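Local coordinates for uncharacterized protein (Alicyclobacillus acidocaldarius subsp. acidocaldarius, PDB 3RQB) that is of unknown function but has a hot dog fold and probably hydrolyses acyl-CoA thioesters, at residues 11-19 with 43-51; 225-235 with 247-258. All coordinates share one frame; numbering follows the deposited sequence.

Overall arrangement
The chain belongs to a family of thioesterases built from two hot dog domains, and each contact falls in a different half. Contact 1 packs the short helix 11-15 and the loop after it on helix 41-53, the long helix of the N-terminal half. Contact 2 joins strands 230-240 and 243-251 of the C-terminal half. The centres of the two contacts are 21 Å apart, and their nearest atoms are about 11 Å apart, so they do not touch. Contact 1 is made mostly by carbon contacts between side chains, contact 2 mostly by backbone hydrogen bonds. Only contact 2 has residues near the second subunit. The active site is not established.

Contact 1 of 2, residues 11-19 with 43-51; sequences AFDDATALS and ITAATMLKA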
ATOM      1  N   ALA B  11       5.631 -25.480  10.359  1.00 61.35           N
ATOM      2  CA  ALA B  11       4.867 -24.588  11.224  1.00 63.24           C
ATOM      3  C   ALA B  11       4.021 -23.623  10.418  1.00 63.98           C
ATOM      4  O   ALA B  11       2.827 -23.474  10.665  1.00 63.99           O
ATOM      5  CB  ALA B  11       5.804 -23.810  12.122  1.00 68.51           C
ATOM      6  N   PHE B  12       4.652 -22.971   9.451  1.00 63.15           N
ATOM      7  CA  PHE B  12       3.969 -22.030   8.582  1.00 60.84           C
ATOM      8  C   PHE B  12       2.712 -22.638   7.964  1.00 62.97           C
ATOM      9  O   PHE B  12       1.621 -22.067   8.062  1.00 64.70           O
ATOM     10  CB  PHE B  12       4.912 -21.574   7.471  1.00 60.05           C
ATOM     11  CG  PHE B  12       4.291 -20.600   6.517  1.00 60.33           C
ATOM     12  CD1 PHE B  12       3.493 -21.040   5.474  1.00 60.44           C
ATOM     13  CD2 PHE B  12       4.496 -19.240   6.666  1.00 62.30           C
ATOM     14  CE1 PHE B  12       2.917 -20.141   4.596  1.00 61.56           C
ATOM     15  CE2 PHE B  12       3.921 -18.334   5.789  1.00 64.63           C
ATOM     16  CZ  PHE B  12       3.132 -18.784   4.753  1.00 62.74           C
ATOM     17  N   ASP B  13       2.863 -23.789   7.320  1.00 59.01           N
ATOM     18  CA  ASP B  13       1.718 -24.461   6.719  1.00 61.01           C
ATOM     19  C   ASP B  13       0.717 -24.847   7.802  1.00 54.49           C
ATOM     20  O   ASP B  13      -0.480 -25.025   7.547  1.00 45.12           O
ATOM     21  CB  ASP B  13       2.182 -25.690   5.938  1.00 62.99           C
ATOM     22  CG  ASP B  13       3.121 -25.329   4.816  1.00 63.54           C
ATOM     23  OD1 ASP B  13       2.877 -24.292   4.172  1.00 63.42           O
ATOM     24  OD2 ASP B  13       4.100 -26.064   4.581  1.00 64.06           O
ATOM     25  N   ASP B  14       1.223 -24.973   9.021  1.00 55.88           N
ATOM     26  CA  ASP B  14       0.394 -25.328  10.152  1.00 62.46           C
ATOM     27  C   ASP B  14      -0.444 -24.127  10.587  1.00 57.18           C
ATOM     28  O   ASP B  14      -1.637 -24.247  10.824  1.00 58.67           O
ATOM     29  CB  ASP B  14       1.270 -25.832  11.297  1.00 78.13           C
ATOM     30  CG  ASP B  14       0.572 -26.862  12.155  1.00 93.83           C
ATOM     31  OD1 ASP B  14       0.229 -26.531  13.312  1.00100.08           O
ATOM     32  OD2 ASP B  14       0.360 -27.997  11.669  1.00 97.45           O
ATOM     33  N   ALA B  15       0.180 -22.960  10.672  1.00 56.72           N
ATOM     34  CA  ALA B  15      -0.527 -21.743  11.072  1.00 60.39           C
ATOM     35  C   ALA B  15      -1.548 -21.307  10.035  1.00 63.13           C
ATOM     36  O   ALA B  15      -2.635 -20.832  10.372  1.00 67.10           O
ATOM     37  CB  ALA B  15       0.458 -20.624  11.311  1.00 62.65           C
ATOM     38  N   THR B  16      -1.181 -21.460   8.768  1.00 58.55           N
ATOM     39  CA  THR B  16      -2.019 -21.009   7.663  1.00 52.06           C
ATOM     40  C   THR B  16      -2.925 -22.117   7.148  1.00 59.63           C
ATOM     41  O   THR B  16      -3.609 -21.947   6.136  1.00 64.86           O
ATOM     42  CB  THR B  16      -1.190 -20.462   6.500  1.00 41.92           C
ATOM     43  OG1 THR B  16      -0.478 -21.540   5.876  1.00 39.99           O
ATOM     44  CG2 THR B  16      -0.213 -19.385   6.994  1.00 41.66           C
ATOM     45  N   ALA B  17      -2.897 -23.268   7.813  1.00 60.76           N
ATOM     46  CA  ALA B  17      -3.818 -24.340   7.464  1.00 58.48           C
ATOM     47  C   ALA B  17      -5.248 -23.829   7.617  1.00 51.08           C
ATOM     48  O   ALA B  17      -5.607 -23.265   8.658  1.00 55.89           O
ATOM     49  CB  ALA B  17      -3.581 -25.567   8.344  1.00 58.18           C
ATOM     50  N   LEU B  18      -6.050 -24.012   6.570  1.00 36.47           N
ATOM     51  CA  LEU B  18      -7.450 -23.607   6.580  1.00 38.87           C
ATOM     52  C   LEU B  18      -8.339 -24.771   6.175  1.00 58.35           C
ATOM     53  O   LEU B  18      -7.866 -25.806   5.687  1.00 66.32           O
ATOM     54  CB  LEU B  18      -7.703 -22.441   5.622  1.00 37.10           C
ATOM     55  CG  LEU B  18      -6.913 -21.150   5.849  1.00 40.67           C
ATOM     56  CD1 LEU B  18      -7.322 -20.052   4.869  1.00 35.47           C
ATOM     57  CD2 LEU B  18      -7.077 -20.681   7.291  1.00 43.68           C
ATOM     58  N   SER B  19      -9.633 -24.613   6.411  1.00 61.73           N
ATOM     59  CA  SER B  19     -10.600 -25.546   5.870  1.00 63.93           C
ATOM     60  C   SER B  19     -11.747 -24.742   5.288  1.00 57.28           C
ATOM     61  O   SER B  19     -12.049 -23.642   5.748  1.00 54.41           O
ATOM     62  CB  SER B  19     -11.110 -26.496   6.949  1.00 70.96           C
ATOM     63  OG  SER B  19     -12.167 -25.900   7.680  1.00 76.85           O
ATOM     64  N   ILE B  43       2.031 -13.425   9.525  1.00 45.92           N
ATOM     65  CA  ILE B  43       1.343 -14.700   9.480  1.00 44.58           C
ATOM     66  C   ILE B  43      -0.137 -14.486   9.248  1.00 43.13           C
ATOM     67  O   ILE B  43      -0.787 -15.258   8.537  1.00 46.61           O
ATOM     68  CB  ILE B  43       1.532 -15.502  10.756  1.00 49.23           C
ATOM     69  CG1 ILE B  43       1.550 -16.980  10.397  1.00 50.86           C
ATOM     70  CG2 ILE B  43       0.427 -15.182  11.760  1.00 52.51           C
ATOM     71  CD1 ILE B  43       2.282 -17.248   9.096  1.00 51.40           C
ATOM     72  N   THR B  44      -0.663 -13.430   9.856  1.00 39.30           N
ATOM     73  CA  THR B  44      -2.063 -13.091   9.707  1.00 41.69           C
ATOM     74  C   THR B  44      -2.341 -12.724   8.260  1.00 46.23           C
ATOM     75  O   THR B  44      -3.399 -13.031   7.721  1.00 54.40           O
ATOM     76  CB  THR B  44      -2.431 -11.895  10.579  1.00 46.46           C
ATOM     77  OG1 THR B  44      -2.104 -12.177  11.944  1.00 54.01           O
ATOM     78  CG2 THR B  44      -3.918 -11.593  10.451  1.00 45.66           C
ATOM     79  N   ALA B  45      -1.380 -12.059   7.638  1.00 46.87           N
ATOM     80  CA  ALA B  45      -1.528 -11.609   6.259  1.00 47.34           C
ATOM     81  C   ALA B  45      -1.383 -12.772   5.286  1.00 41.08           C
ATOM     82  O   ALA B  45      -2.138 -12.863   4.318  1.00 35.37           O
ATOM     83  CB  ALA B  45      -0.521 -10.494   5.940  1.00 45.78           C
ATOM     84  N   ALA B  46      -0.408 -13.648   5.543  1.00 43.47           N
ATOM     85  CA  ALA B  46      -0.235 -14.873   4.765  1.00 41.14           C
ATOM     86  C   ALA B  46      -1.536 -15.663   4.828  1.00 43.40           C
ATOM     87  O   ALA B  46      -2.105 -16.045   3.807  1.00 39.44           O
ATOM     88  CB  ALA B  46       0.911 -15.694   5.316  1.00 36.23           C
ATOM     89  N   THR B  47      -2.022 -15.873   6.043  1.00 47.98           N
ATOM     90  CA  THR B  47      -3.346 -16.449   6.236  1.00 51.49           C
ATOM     91  C   THR B  47      -4.453 -15.766   5.409  1.00 45.54           C
ATOM     92  O   THR B  47      -5.231 -16.443   4.757  1.00 48.77           O
ATOM     93  CB  THR B  47      -3.735 -16.432   7.713  1.00 55.76           C
ATOM     94  OG1 THR B  47      -2.881 -17.332   8.426  1.00 56.73           O
ATOM     95  CG2 THR B  47      -5.171 -16.869   7.873  1.00 57.19           C
HETATM   96  N   MSE B  48      -4.527 -14.438   5.436  1.00 44.51           N
HETATM   97  CA  MSE B  48      -5.525 -13.718   4.644  1.00 49.25           C
HETATM   98  C   MSE B  48      -5.430 -14.061   3.162  1.00 51.23           C
HETATM   99  O   MSE B  48      -6.441 -14.066   2.459  1.00 50.80           O
HETATM  100  CB  MSE B  48      -5.395 -12.199   4.823  1.00 56.60           C
HETATM  101  CG  MSE B  48      -5.878 -11.686   6.172  1.00 62.61           C
HETATM  102 SE   MSE B  48      -7.710 -12.237   6.569  0.75 62.00          SE
HETATM  103  CE  MSE B  48      -8.589 -10.508   6.369  1.00 59.57           C
ATOM    104  N   LEU B  49      -4.214 -14.338   2.690  1.00 49.33           N
ATOM    105  CA  LEU B  49      -3.961 -14.604   1.268  1.00 46.19           C
ATOM    106  C   LEU B  49      -4.332 -16.026   0.806  1.00 45.49           C
ATOM    107  O   LEU B  49      -4.897 -16.219  -0.288  1.00 38.30           O
ATOM    108  CB  LEU B  49      -2.495 -14.314   0.943  1.00 47.31           C
ATOM    109  CG  LEU B  49      -2.043 -14.513  -0.505  1.00 45.05           C
ATOM    110  CD1 LEU B  49      -2.763 -13.550  -1.443  1.00 39.43           C
ATOM    111  CD2 LEU B  49      -0.535 -14.336  -0.609  1.00 43.46           C
ATOM    112  N   LYS B  50      -4.007 -17.015   1.639  1.00 44.58           N
ATOM    113  CA  LYS B  50      -4.335 -18.398   1.335  1.00 50.18           C
ATOM    114  C   LYS B  50      -5.815 -18.514   1.065  1.00 48.59           C
ATOM    115  O   LYS B  50      -6.222 -19.209   0.142  1.00 49.90           O
ATOM    116  CB  LYS B  50      -3.956 -19.323   2.487  1.00 65.68           C
ATOM    117  CG  LYS B  50      -2.472 -19.368   2.765  1.00 80.71           C
ATOM    118  CD  LYS B  50      -1.680 -19.622   1.491  1.00 92.20           C
ATOM    119  CE  LYS B  50      -1.850 -21.048   0.987  1.00 97.87           C
ATOM    120  NZ  LYS B  50      -1.061 -21.277  -0.263  1.00101.95           N
ATOM    121  N   ALA B  51      -6.612 -17.804   1.860  1.00 50.16           N
ATOM    122  CA  ALA B  51      -8.066 -17.870   1.747  1.00 51.40           C
ATOM    123  C   ALA B  51      -8.496 -17.683   0.303  1.00 47.82           C
ATOM    124  O   ALA B  51      -9.213 -18.519  -0.239  1.00 39.26           O
ATOM    125  CB  ALA B  51      -8.713 -16.812   2.619  1.00 49.58           C
TER
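Phe12 and Thr16 lie against one side of helix 41-53, where Ile43, Ala46 and Thr47 meet them. With chi1 at 180° the ring of Phe12 swings away from its own N and reaches the helix. Its CD2 is 3.8 Å from CD1 of Ile43, and its CZ is 3.8 Å from CB of Ala46. Both methyls approach the ring obliquely.

Thr16 can be followed outward from CB. Its CB is 4.1 Å from CG of Lys50. There the side chain forks. OG1 turns back to the last turn of helix 11-15 and donates to Phe12 O at 3.1 Å, an oxygen that also accepts from Thr16 N. CG2 is the branch that faces helix 41-53. It lies over one face of the Phe12 ring, offset toward the rim. This methyl is 3.7 Å from OG1 of Thr47 and 3.9 Å from CD1 of Ile43. Thr47 OG1 in turn donates to Ile43 O, so both threonine hydroxyls bond within their own segments and the contact between them is made through a methyl.

Farther along, Leu18 sets CD1 beside the backbone of Ala51, 3.8 Å from its N. At the Ile43 end of the contact, Ala15 CB touches CG1 of Ile43.

The segments bury 382 Å² in all, and their helices cross at -64°. Helix 182-188 covers the side of Phe12, Ala46 and Lys50 through Ala183. The far side of helix 41-53 rests on strands 91-100 and 103-113, where Met98 and Thr106 meet it. Helix 11-15 thus packs on the side of helix 41-53 turned from these strands, with helix 182-188 beside it.

Contact 2 of 2, residues 225-235 with 247-258; sequences QGTNELLGVAR and IGEVWSQDGDLL
An antiparallel beta hairpin of the C-terminal hot dog domain pairs strand 230-240 with strand 243-251. Leu231 with Trp251, Val233 with Glu249 and Arg235 with Ile247 are hydrogen-bonded pairs. Leu231 N gives a nearly straight bond to Trp251 O (3.1 Å, 170°), and Trp251 N returns one to Leu231 O. That oxygen also lies at the edge of the indole, in its plane. Leu257 CD1 covers one indole face. CD1 of Ile247 sits over one face of the Arg235 guanidinium, 3.7 Å from NH2. Arg235 NH2 has a long, weak ion pair with Glu249 of the second subunit.

Beyond the strands, Gln225 bends at chi2 (-65°) and brings its amide against Ser252, with NE2 3.4 Å from CB. A water donates to Gln225 OE1 at 2.7 Å and to Glu229 O, and accepts from Gln253 N. A leucine here has no OE1 for the water, which would probably be held less firmly between Glu229 O and Gln253 N. Gln253 NE2 gives Glu229 O a weak bond. Ser252 OG accepts from Asp256 N at 2.9 Å, just past the type I turn of Ser252 to Gly255. Glu229 is salt-bridged to Arg153.

Backbone bonds thus fix the strand register, while a water and one weak amide bond join the loops.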
ATOM      1  N   GLN B 225      13.349 -19.678  -6.079  1.00 56.13           N
ATOM      2  CA  GLN B 225      14.185 -19.486  -4.891  1.00 55.91           C
ATOM      3  C   GLN B 225      14.235 -20.703  -3.959  1.00 61.62           C
ATOM      4  O   GLN B 225      15.233 -20.933  -3.271  1.00 67.73           O
ATOM      5  CB  GLN B 225      13.695 -18.268  -4.103  1.00 54.47           C
ATOM      6  CG  GLN B 225      13.432 -17.035  -4.951  1.00 50.28           C
ATOM      7  CD  GLN B 225      14.689 -16.467  -5.591  1.00 55.26           C
ATOM      8  OE1 GLN B 225      15.763 -16.466  -4.993  1.00 62.05           O
ATOM      9  NE2 GLN B 225      14.556 -15.975  -6.812  1.00 55.41           N
ATOM     10  N   GLY B 226      13.156 -21.474  -3.916  1.00 60.89           N
ATOM     11  CA  GLY B 226      13.146 -22.639  -3.061  1.00 60.61           C
ATOM     12  C   GLY B 226      13.491 -22.148  -1.678  1.00 60.99           C
ATOM     13  O   GLY B 226      12.859 -21.220  -1.167  1.00 59.24           O
ATOM     14  N   THR B 227      14.519 -22.744  -1.086  1.00 61.13           N
ATOM     15  CA  THR B 227      14.892 -22.443   0.290  1.00 57.30           C
ATOM     16  C   THR B 227      15.977 -21.379   0.392  1.00 60.41           C
ATOM     17  O   THR B 227      16.445 -21.065   1.483  1.00 62.35           O
ATOM     18  CB  THR B 227      15.366 -23.708   1.006  1.00 56.84           C
ATOM     19  OG1 THR B 227      16.374 -24.346   0.206  1.00 66.38           O
ATOM     20  CG2 THR B 227      14.201 -24.667   1.210  1.00 48.75           C
ATOM     21  N   ASN B 228      16.391 -20.829  -0.741  1.00 60.39           N
ATOM     22  CA  ASN B 228      17.455 -19.836  -0.733  1.00 59.72           C
ATOM     23  C   ASN B 228      17.098 -18.609   0.096  1.00 66.92           C
ATOM     24  O   ASN B 228      15.947 -18.161   0.088  1.00 68.52           O
ATOM     25  CB  ASN B 228      17.779 -19.423  -2.156  1.00 57.26           C
ATOM     26  CG  ASN B 228      18.040 -20.609  -3.054  1.00 66.59           C
ATOM     27  OD1 ASN B 228      17.808 -21.768  -2.679  1.00 71.25           O
ATOM     28  ND2 ASN B 228      18.519 -20.328  -4.257  1.00 65.56           N
ATOM     29  N   GLU B 229      18.091 -18.066   0.800  1.00 65.17           N
ATOM     30  CA  GLU B 229      17.890 -16.882   1.635  1.00 57.44           C
ATOM     31  C   GLU B 229      17.573 -15.658   0.778  1.00 56.60           C
ATOM     32  O   GLU B 229      17.871 -15.635  -0.414  1.00 48.38           O
ATOM     33  CB  GLU B 229      19.118 -16.609   2.513  1.00 51.49           C
ATOM     34  CG  GLU B 229      19.346 -17.649   3.589  1.00 56.50           C
ATOM     35  CD  GLU B 229      20.469 -17.286   4.541  1.00 58.62           C
ATOM     36  OE1 GLU B 229      20.257 -16.391   5.401  1.00 60.35           O
ATOM     37  OE2 GLU B 229      21.554 -17.907   4.426  1.00 52.43           O
ATOM     38  N   LEU B 230      16.953 -14.649   1.385  1.00 62.88           N
ATOM     39  CA  LEU B 230      16.617 -13.422   0.667  1.00 61.45           C
ATOM     40  C   LEU B 230      17.131 -12.187   1.386  1.00 58.23           C
ATOM     41  O   LEU B 230      17.415 -12.216   2.590  1.00 55.36           O
ATOM     42  CB  LEU B 230      15.111 -13.299   0.500  1.00 57.81           C
ATOM     43  CG  LEU B 230      14.455 -14.595   0.054  1.00 52.76           C
ATOM     44  CD1 LEU B 230      12.949 -14.441   0.074  1.00 46.35           C
ATOM     45  CD2 LEU B 230      14.966 -14.975  -1.322  1.00 54.59           C
ATOM     46  N   LEU B 231      17.238 -11.097   0.635  1.00 52.67           N
ATOM     47  CA  LEU B 231      17.679  -9.844   1.208  1.00 45.79           C
ATOM     48  C   LEU B 231      16.545  -8.849   1.262  1.00 39.37           C
ATOM     49  O   LEU B 231      16.066  -8.387   0.228  1.00 46.10           O
ATOM     50  CB  LEU B 231      18.807  -9.248   0.385  1.00 53.33           C
ATOM     51  CG  LEU B 231      19.355  -8.026   1.110  1.00 62.62           C
ATOM     52  CD1 LEU B 231      20.141  -8.495   2.321  1.00 62.34           C
ATOM     53  CD2 LEU B 231      20.206  -7.154   0.195  1.00 67.09           C
ATOM     54  N   GLY B 232      16.097  -8.530   2.466  1.00 41.14           N
ATOM     55  CA  GLY B 232      15.135  -7.458   2.637  1.00 44.43           C
ATOM     56  C   GLY B 232      15.804  -6.118   2.895  1.00 47.50           C
ATOM     57  O   GLY B 232      16.895  -6.047   3.462  1.00 42.24           O
ATOM     58  N   VAL B 233      15.135  -5.049   2.485  1.00 52.14           N
ATOM     59  CA  VAL B 233      15.560  -3.698   2.804  1.00 49.97           C
ATOM     60  C   VAL B 233      14.349  -2.917   3.279  1.00 50.54           C
ATOM     61  O   VAL B 233      13.429  -2.654   2.505  1.00 51.97           O
ATOM     62  CB  VAL B 233      16.113  -2.971   1.567  1.00 48.18           C
ATOM     63  CG1 VAL B 233      16.535  -1.541   1.939  1.00 49.55           C
ATOM     64  CG2 VAL B 233      17.263  -3.761   0.945  1.00 43.93           C
ATOM     65  N   ALA B 234      14.362  -2.504   4.535  1.00 50.36           N
ATOM     66  CA  ALA B 234      13.258  -1.725   5.055  1.00 49.04           C
ATOM     67  C   ALA B 234      13.773  -0.358   5.435  1.00 53.58           C
ATOM     68  O   ALA B 234      14.799  -0.232   6.105  1.00 59.53           O
ATOM     69  CB  ALA B 234      12.636  -2.416   6.252  1.00 48.68           C
ATOM     70  N   ARG B 235      13.061   0.665   4.991  1.00 52.35           N
ATOM     71  CA  ARG B 235      13.413   2.035   5.326  1.00 53.38           C
ATOM     72  C   ARG B 235      12.176   2.714   5.886  1.00 48.66           C
ATOM     73  O   ARG B 235      11.068   2.168   5.848  1.00 40.74           O
ATOM     74  CB  ARG B 235      13.990   2.797   4.118  1.00 55.81           C
ATOM     75  CG  ARG B 235      12.966   3.307   3.108  1.00 68.33           C
ATOM     76  CD  ARG B 235      13.627   3.994   1.900  1.00 79.70           C
ATOM     77  NE  ARG B 235      12.649   4.403   0.883  1.00 93.04           N
ATOM     78  CZ  ARG B 235      12.137   5.631   0.758  1.00100.47           C
ATOM     79  NH1 ARG B 235      12.509   6.604   1.588  1.00104.64           N
ATOM     80  NH2 ARG B 235      11.251   5.890  -0.204  1.00 97.33           N
ATOM     81  N   ILE B 247       8.773   1.366   4.447  1.00 39.27           N
ATOM     82  CA  ILE B 247       8.861   0.980   3.052  1.00 40.14           C
ATOM     83  C   ILE B 247       9.940  -0.075   2.922  1.00 39.26           C
ATOM     84  O   ILE B 247      11.017   0.057   3.502  1.00 39.73           O
ATOM     85  CB  ILE B 247       9.216   2.164   2.164  1.00 45.44           C
ATOM     86  CG1 ILE B 247       8.321   3.354   2.503  1.00 54.99           C
ATOM     87  CG2 ILE B 247       9.076   1.785   0.705  1.00 42.69           C
ATOM     88  CD1 ILE B 247       8.312   4.429   1.437  1.00 60.21           C
ATOM     89  N   GLY B 248       9.665  -1.126   2.164  1.00 38.41           N
ATOM     90  CA  GLY B 248      10.649  -2.176   2.042  1.00 44.62           C
ATOM     91  C   GLY B 248      10.618  -2.958   0.751  1.00 46.36           C
ATOM     92  O   GLY B 248       9.591  -3.027   0.078  1.00 43.40           O
ATOM     93  N   GLU B 249      11.764  -3.556   0.424  1.00 47.74           N
ATOM     94  CA  GLU B 249      11.929  -4.369  -0.776  1.00 48.52           C
ATOM     95  C   GLU B 249      12.555  -5.709  -0.436  1.00 49.10           C
ATOM     96  O   GLU B 249      13.300  -5.822   0.534  1.00 43.07           O
ATOM     97  CB  GLU B 249      12.844  -3.662  -1.755  1.00 50.64           C
ATOM     98  CG  GLU B 249      12.520  -2.207  -1.901  1.00 59.73           C
ATOM     99  CD  GLU B 249      13.747  -1.374  -2.178  1.00 64.20           C
ATOM    100  OE1 GLU B 249      14.840  -1.958  -2.380  1.00 55.88           O
ATOM    101  OE2 GLU B 249      13.611  -0.130  -2.181  1.00 72.28           O
ATOM    102  N   VAL B 250      12.259  -6.724  -1.243  1.00 51.77           N
ATOM    103  CA  VAL B 250      12.852  -8.041  -1.047  1.00 48.13           C
ATOM    104  C   VAL B 250      13.495  -8.542  -2.317  1.00 45.58           C
ATOM    105  O   VAL B 250      12.841  -8.649  -3.353  1.00 44.74           O
ATOM    106  CB  VAL B 250      11.822  -9.078  -0.591  1.00 47.36           C
ATOM    107  CG1 VAL B 250      12.533 -10.381  -0.232  1.00 49.26           C
ATOM    108  CG2 VAL B 250      11.053  -8.559   0.608  1.00 46.04           C
ATOM    109  N   TRP B 251      14.779  -8.865  -2.230  1.00 47.52           N
ATOM    110  CA  TRP B 251      15.529  -9.256  -3.413  1.00 55.52           C
ATOM    111  C   TRP B 251      15.983 -10.703  -3.354  1.00 55.03           C
ATOM    112  O   TRP B 251      16.186 -11.273  -2.268  1.00 53.54           O
ATOM    113  CB  TRP B 251      16.776  -8.389  -3.568  1.00 60.05           C
ATOM    114  CG  TRP B 251      16.555  -6.907  -3.531  1.00 66.61           C
ATOM    115  CD1 TRP B 251      16.356  -6.133  -2.426  1.00 67.42           C
ATOM    116  CD2 TRP B 251      16.570  -6.010  -4.653  1.00 72.79           C
ATOM    117  NE1 TRP B 251      16.227  -4.814  -2.790  1.00 71.08           N
ATOM    118  CE2 TRP B 251      16.355  -4.714  -4.151  1.00 74.26           C
ATOM    119  CE3 TRP B 251      16.731  -6.185  -6.033  1.00 73.25           C
ATOM    120  CZ2 TRP B 251      16.295  -3.595  -4.984  1.00 76.98           C
ATOM    121  CZ3 TRP B 251      16.667  -5.077  -6.854  1.00 71.30           C
ATOM    122  CH2 TRP B 251      16.452  -3.799  -6.328  1.00 74.71           C
ATOM    123  N   SER B 252      16.142 -11.289  -4.538  1.00 53.46           N
ATOM    124  CA  SER B 252      16.779 -12.592  -4.686  1.00 51.62           C
ATOM    125  C   SER B 252      18.278 -12.408  -4.616  1.00 52.23           C
ATOM    126  O   SER B 252      18.780 -11.321  -4.888  1.00 52.06           O
ATOM    127  CB  SER B 252      16.434 -13.226  -6.025  1.00 49.16           C
ATOM    128  OG  SER B 252      17.223 -12.652  -7.051  1.00 50.25           O
ATOM    129  N   GLN B 253      18.992 -13.467  -4.252  1.00 56.51           N
ATOM    130  CA  GLN B 253      20.448 -13.418  -4.212  1.00 59.32           C
ATOM    131  C   GLN B 253      21.051 -13.062  -5.584  1.00 60.49           C
ATOM    132  O   GLN B 253      22.193 -12.600  -5.670  1.00 58.14           O
ATOM    133  CB  GLN B 253      21.022 -14.733  -3.657  1.00 60.03           C
ATOM    134  CG  GLN B 253      20.578 -15.046  -2.224  1.00 60.71           C
ATOM    135  CD  GLN B 253      21.476 -16.053  -1.527  1.00 58.80           C
ATOM    136  OE1 GLN B 253      22.700 -15.987  -1.647  1.00 59.34           O
ATOM    137  NE2 GLN B 253      20.872 -16.987  -0.786  1.00 56.31           N
ATOM    138  N   ASP B 254      20.275 -13.251  -6.649  1.00 64.05           N
ATOM    139  CA  ASP B 254      20.744 -12.932  -7.998  1.00 77.39           C
ATOM    140  C   ASP B 254      20.610 -11.457  -8.321  1.00 78.83           C
ATOM    141  O   ASP B 254      21.205 -10.968  -9.278  1.00 80.96           O
ATOM    142  CB  ASP B 254      19.984 -13.746  -9.037  1.00 87.51           C
ATOM    143  CG  ASP B 254      20.228 -15.222  -8.893  1.00100.23           C
ATOM    144  OD1 ASP B 254      21.340 -15.590  -8.451  1.00104.83           O
ATOM    145  OD2 ASP B 254      19.311 -16.011  -9.207  1.00104.90           O
ATOM    146  N   GLY B 255      19.835 -10.749  -7.508  1.00 79.58           N
ATOM    147  CA  GLY B 255      19.595  -9.336  -7.723  1.00 78.78           C
ATOM    148  C   GLY B 255      18.224  -9.048  -8.307  1.00 74.26           C
ATOM    149  O   GLY B 255      17.916  -7.896  -8.623  1.00 74.23           O
ATOM    150  N   ASP B 256      17.401 -10.089  -8.437  1.00 66.35           N
ATOM    151  CA  ASP B 256      16.019  -9.934  -8.891  1.00 60.40           C
ATOM    152  C   ASP B 256      15.131  -9.368  -7.792  1.00 49.58           C
ATOM    153  O   ASP B 256      15.179  -9.814  -6.638  1.00 48.06           O
ATOM    154  CB  ASP B 256      15.454 -11.272  -9.353  1.00 72.48           C
ATOM    155  CG  ASP B 256      16.245 -11.877 -10.498  1.00 87.92           C
ATOM    156  OD1 ASP B 256      15.904 -11.613 -11.673  1.00 86.55           O
ATOM    157  OD2 ASP B 256      17.214 -12.617 -10.221  1.00 99.07           O
ATOM    158  N   LEU B 257      14.295  -8.404  -8.159  1.00 54.66           N
ATOM    159  CA  LEU B 257      13.445  -7.745  -7.185  1.00 52.27           C
ATOM    160  C   LEU B 257      12.139  -8.516  -7.059  1.00 55.59           C
ATOM    161  O   LEU B 257      11.343  -8.588  -7.998  1.00 61.09           O
ATOM    162  CB  LEU B 257      13.154  -6.314  -7.626  1.00 52.41           C
ATOM    163  CG  LEU B 257      12.168  -5.565  -6.730  1.00 58.19           C
ATOM    164  CD1 LEU B 257      12.758  -5.371  -5.346  1.00 58.10           C
ATOM    165  CD2 LEU B 257      11.797  -4.226  -7.342  1.00 65.24           C
ATOM    166  N   LEU B 258      11.926  -9.084  -5.881  1.00 49.20           N
ATOM    167  CA  LEU B 258      10.818 -10.001  -5.638  1.00 47.35           C
ATOM    168  C   LEU B 258       9.506  -9.297  -5.267  1.00 51.83           C
ATOM    169  O   LEU B 258       8.483  -9.498  -5.922  1.00 50.03           O
ATOM    170  CB  LEU B 258      11.217 -11.059  -4.614  1.00 48.78           C
ATOM    171  CG  LEU B 258      12.557 -11.733  -4.939  1.00 49.17           C
ATOM    172  CD1 LEU B 258      13.001 -12.654  -3.823  1.00 46.68           C
ATOM    173  CD2 LEU B 258      12.485 -12.496  -6.241  1.00 45.28           C
TER
HETATM  174  O   HOH W   1      17.592 -15.907  -3.154  1.00 35.14           O